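Local coordinates for PCF11 protein (Saccharomyces cerevisiae, PDB 1SZ9) that binds the carboxy-terminal domain of RNA polymerase II through its CTD-interacting domain and probably takes part in 3'-end processing of mRNA, at residues A[133-137]-A[138-142]; A[74-77]-A[78-82]. One frame throughout, in Å; residues are numbered along the deposited sequence.

Contact 1 of 2, residues A[133-137]-A[138-142]. Unlike the reference sequence in segment 138-142: Ala141 (reference Leu), Ala142 (reference His).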
# COMPACT_ATOMS: atom_id res chain seq x y z
N GLN A 133 8.05 2.23 15.66
CA GLN A 133 9.28 1.87 16.38
C GLN A 133 10.45 1.79 15.40
O GLN A 133 11.53 2.30 15.69
CB GLN A 133 9.11 0.54 17.11
CG GLN A 133 7.92 0.54 18.04
CD GLN A 133 7.71 -0.78 18.75
OE1 GLN A 133 7.92 -1.86 18.18
NE2 GLN A 133 7.27 -0.72 20.00
N PHE A 134 10.22 1.14 14.27
CA PHE A 134 11.24 1.03 13.24
C PHE A 134 11.68 2.44 12.75
O PHE A 134 12.85 2.71 12.61
CB PHE A 134 10.71 0.22 12.06
CG PHE A 134 11.52 0.39 10.80
CD1 PHE A 134 12.79 -0.17 10.69
CD2 PHE A 134 11.02 1.13 9.73
CE1 PHE A 134 13.56 0.01 9.53
CE2 PHE A 134 11.76 1.33 8.57
CZ PHE A 134 13.04 0.77 8.47
N LEU A 135 10.72 3.32 12.48
CA LEU A 135 11.08 4.66 12.01
C LEU A 135 11.92 5.42 13.05
O LEU A 135 12.87 6.14 12.70
CB LEU A 135 9.81 5.45 11.64
CG LEU A 135 9.14 4.98 10.33
CD1 LEU A 135 7.91 5.81 10.06
CD2 LEU A 135 10.13 5.09 9.13
N ILE A 136 11.57 5.26 14.33
CA ILE A 136 12.34 5.88 15.41
C ILE A 136 13.78 5.32 15.37
O ILE A 136 14.76 6.07 15.43
CB ILE A 136 11.70 5.58 16.77
CG1 ILE A 136 10.41 6.39 16.92
CG2 ILE A 136 12.68 5.90 17.91
CD1 ILE A 136 9.58 5.98 18.14
N LYS A 137 13.92 4.01 15.23
CA LYS A 137 15.25 3.39 15.15
C LYS A 137 16.00 3.74 13.86
O LYS A 137 17.16 3.38 13.71
CB LYS A 137 15.18 1.86 15.28
CG LYS A 137 14.88 1.36 16.68
CD LYS A 137 15.87 1.98 17.68
CE LYS A 137 15.41 1.81 19.13
NZ LYS A 137 16.06 2.84 19.99
N ALA A 138 15.33 4.42 12.94
CA ALA A 138 15.97 4.81 11.69
C ALA A 138 16.13 6.34 11.65
O ALA A 138 16.35 6.93 10.59
CB ALA A 138 15.14 4.33 10.49
N SER A 139 16.03 6.97 12.82
CA SER A 139 16.14 8.43 12.94
C SER A 139 15.19 9.08 11.95
O SER A 139 15.53 10.08 11.32
CB SER A 139 17.57 8.89 12.65
OG SER A 139 18.51 8.04 13.27
N ALA A 140 13.98 8.54 11.84
CA ALA A 140 13.00 9.03 10.89
C ALA A 140 11.70 9.52 11.51
O ALA A 140 10.86 10.07 10.83
CB ALA A 140 12.71 7.94 9.84
N ALA A 141 11.54 9.28 12.81
CA ALA A 141 10.35 9.71 13.56
C ALA A 141 10.86 10.11 14.93
O ALA A 141 11.87 9.56 15.40
CB ALA A 141 9.33 8.55 13.68
N ALA A 142 10.15 11.03 15.58
CA ALA A 142 10.55 11.52 16.90
C ALA A 142 10.20 10.59 18.05
O ALA A 142 9.40 9.68 17.92
CB ALA A 142 9.97 12.92 17.17
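Ala140 N and Ser139 N fold back onto the carbonyl oxygens of Leu135 and Ile136 as the chain leaves helix 125-137, the backbone pattern of a Schellman motif with Ser139 as its C-prime residue. The positive phi of Ser139 (52°) reverses the chain and turns these two N-H groups to the end of the helix. Ala140 N donates a hydrogen bond of 2.8 Å to Leu135 O, and Ser139 N lies 3.0 Å from Ile136 O, above the plane of that carbonyl. Leu135 O also takes the N-H of Ala138, so two hydrogen bonds reach it from opposite faces of its carbonyl plane; a third donor, Ala141 N, adds a weak bond. Leu135 O thus gathers N-H groups from both sides of Ser139 in the sequence, while Ser139 itself goes to Ile136 O.

Beside this polar end the side chains close an apolar seam. The methyl of Ala141, where the reference sequence has leucine, points back at the helix and sits 3.7 Å from Leu135 CB. Further out along the same leucine, CD2 meets Ala140 CB at 3.9 Å, so its stem and one branch serve neighbouring alanines. Leu135 and Ala140 both continue inward onto Tyr94 of helix 86-95, and Phe134 sets its ring edge-to-face with that tyrosine; helix 99-112 adds Phe109 against Leu135 and Ile106 against Ala140. The seam therefore joins the tail of the last helix to the two helices before it.

On the other flank, Ile136 holds CG1 beside its own backbone N (chi1 -73°), which lays this branch along the returning chain. There CG1 comes within 4.0 Å of Ala141 CB, while its nearest neighbour in the returning chain is Ala142 O, 3.6 Å away.

Contact 2 of 2, residues A[74-77]-A[78-82]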
# COMPACT_ATOMS: atom_id res chain seq x y z
N VAL A 74 -11.63 2.50 -0.30
CA VAL A 74 -12.50 1.33 -0.31
C VAL A 74 -12.65 0.87 1.14
O VAL A 74 -13.77 0.66 1.61
CB VAL A 74 -11.92 0.18 -1.16
CG1 VAL A 74 -12.96 -0.95 -1.29
CG2 VAL A 74 -11.54 0.69 -2.55
N GLY A 75 -11.52 0.74 1.84
CA GLY A 75 -11.54 0.30 3.22
C GLY A 75 -11.56 -1.22 3.30
O GLY A 75 -10.81 -1.89 2.59
N SER A 76 -12.43 -1.76 4.14
CA SER A 76 -12.54 -3.21 4.29
C SER A 76 -12.94 -3.86 2.96
O SER A 76 -13.65 -3.26 2.16
CB SER A 76 -13.57 -3.56 5.37
OG SER A 76 -13.56 -4.97 5.61
N PRO A 77 -12.47 -5.08 2.70
CA PRO A 77 -11.60 -5.92 3.54
C PRO A 77 -10.10 -5.67 3.31
O PRO A 77 -9.23 -6.33 3.91
CB PRO A 77 -12.00 -7.32 3.12
CG PRO A 77 -12.16 -7.15 1.65
CD PRO A 77 -12.93 -5.84 1.53
N TYR A 78 -9.80 -4.71 2.45
CA TYR A 78 -8.40 -4.40 2.14
C TYR A 78 -7.60 -3.90 3.35
O TYR A 78 -6.46 -4.31 3.54
CB TYR A 78 -8.36 -3.40 0.98
CG TYR A 78 -9.02 -3.95 -0.26
CD1 TYR A 78 -8.41 -4.93 -1.04
CD2 TYR A 78 -10.30 -3.51 -0.63
CE1 TYR A 78 -9.05 -5.47 -2.16
CE2 TYR A 78 -10.95 -4.04 -1.74
CZ TYR A 78 -10.33 -5.01 -2.50
OH TYR A 78 -11.00 -5.51 -3.59
N THR A 79 -8.19 -3.04 4.17
CA THR A 79 -7.52 -2.53 5.36
C THR A 79 -7.12 -3.70 6.26
O THR A 79 -6.07 -3.69 6.90
CB THR A 79 -8.44 -1.59 6.18
OG1 THR A 79 -9.73 -2.20 6.31
CG2 THR A 79 -8.58 -0.21 5.53
N ILE A 80 -7.98 -4.72 6.30
CA ILE A 80 -7.73 -5.91 7.11
C ILE A 80 -6.66 -6.78 6.47
O ILE A 80 -5.68 -7.15 7.11
CB ILE A 80 -9.03 -6.74 7.30
CG1 ILE A 80 -10.06 -5.92 8.10
CG2 ILE A 80 -8.73 -8.05 8.02
CD1 ILE A 80 -11.44 -6.53 8.13
N TYR A 81 -6.85 -7.10 5.19
CA TYR A 81 -5.89 -7.94 4.49
C TYR A 81 -4.47 -7.39 4.39
O TYR A 81 -3.53 -8.13 4.63
CB TYR A 81 -6.41 -8.27 3.09
CG TYR A 81 -7.71 -9.05 3.06
CD1 TYR A 81 -8.33 -9.48 4.25
CD2 TYR A 81 -8.32 -9.36 1.85
CE1 TYR A 81 -9.53 -10.19 4.22
CE2 TYR A 81 -9.52 -10.07 1.80
CZ TYR A 81 -10.12 -10.48 2.99
OH TYR A 81 -11.31 -11.16 2.94
N PHE A 82 -4.31 -6.12 4.01
CA PHE A 82 -2.97 -5.52 3.90
C PHE A 82 -2.28 -5.38 5.26
O PHE A 82 -1.05 -5.31 5.32
CB PHE A 82 -3.02 -4.13 3.24
CG PHE A 82 -3.15 -4.16 1.75
CD1 PHE A 82 -2.14 -4.75 0.96
CD2 PHE A 82 -4.24 -3.56 1.11
CE1 PHE A 82 -2.22 -4.75 -0.44
CE2 PHE A 82 -4.33 -3.55 -0.28
CZ PHE A 82 -3.32 -4.15 -1.06
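Pro77 and Tyr81 meet across the first turn of helix 78-83, where the segment 74-77 forms the tight link from helix 57-73 within the all-helical CID fold. Gly75, with positive phi (85°), leaves the preceding helix at a conformation in which a beta carbon would jam against the carbonyl oxygen of Val74; a cis peptide bond then joins Ser76 to Pro77.

Two backbone hydrogen bonds tie the link to the new helix. Tyr81 N gives a nearly straight bond to Pro77 O, 2.8 Å long, and Thr79 N reaches Gly75 O at 3.3 Å from above the carbonyl plane.

Aromatic contacts flank this turn. Pro77 CB sits over the face of the Tyr81 ring in a CH-pi contact, 3.9 Å from its centroid, and Pro77 O stands over a face of the same ring, offset toward its rim. The Tyr78 ring is buried: its CG lies beside the backbone N (chi1 -59°), which directs the ring past Gly75 O, near the ring plane at its edge. Val74 CG1 also meets that edge, 3.7 Å from Tyr78 CE2. Ile70, Ala41 and Phe44 pack around this ring, and its hydroxyl is hydrogen-bonded to Ala34 O. A leucine in place of Tyr78 would probably leave Ala34 O without this bond and open a gap beside Val74 CG1.

Two van der Waals contacts complete the turn. Thr79 lays its methyl against the glycine, CG2 being 3.8 Å from Gly75 CA, and its side chain continues to Cys71 and Leu122. Toward the surface, the end of Ile80 touches the serine hydroxyl, with CD1 3.6 Å from Ser76 OG.

Following the chain from the N terminus, contact 2 comes first: residues 74-82 close the short loop between helices 57-73 and 78-83. Helices 86-95 and 99-112 follow, and contact 1 closes the turn at the end of helix 125-137. The two are in series, neither nesting nor crossing; their centres lie 26 Å apart and their nearest atoms about 14 Å. Contact 2 packs against the earlier helices 24-36, 41-54 and 57-73, whereas contact 1 packs against helices 86-95 and 99-112. Contact 2 thus joins the end of one helix to the start of the next, and contact 1 finishes the last helix of the same all-helical domain.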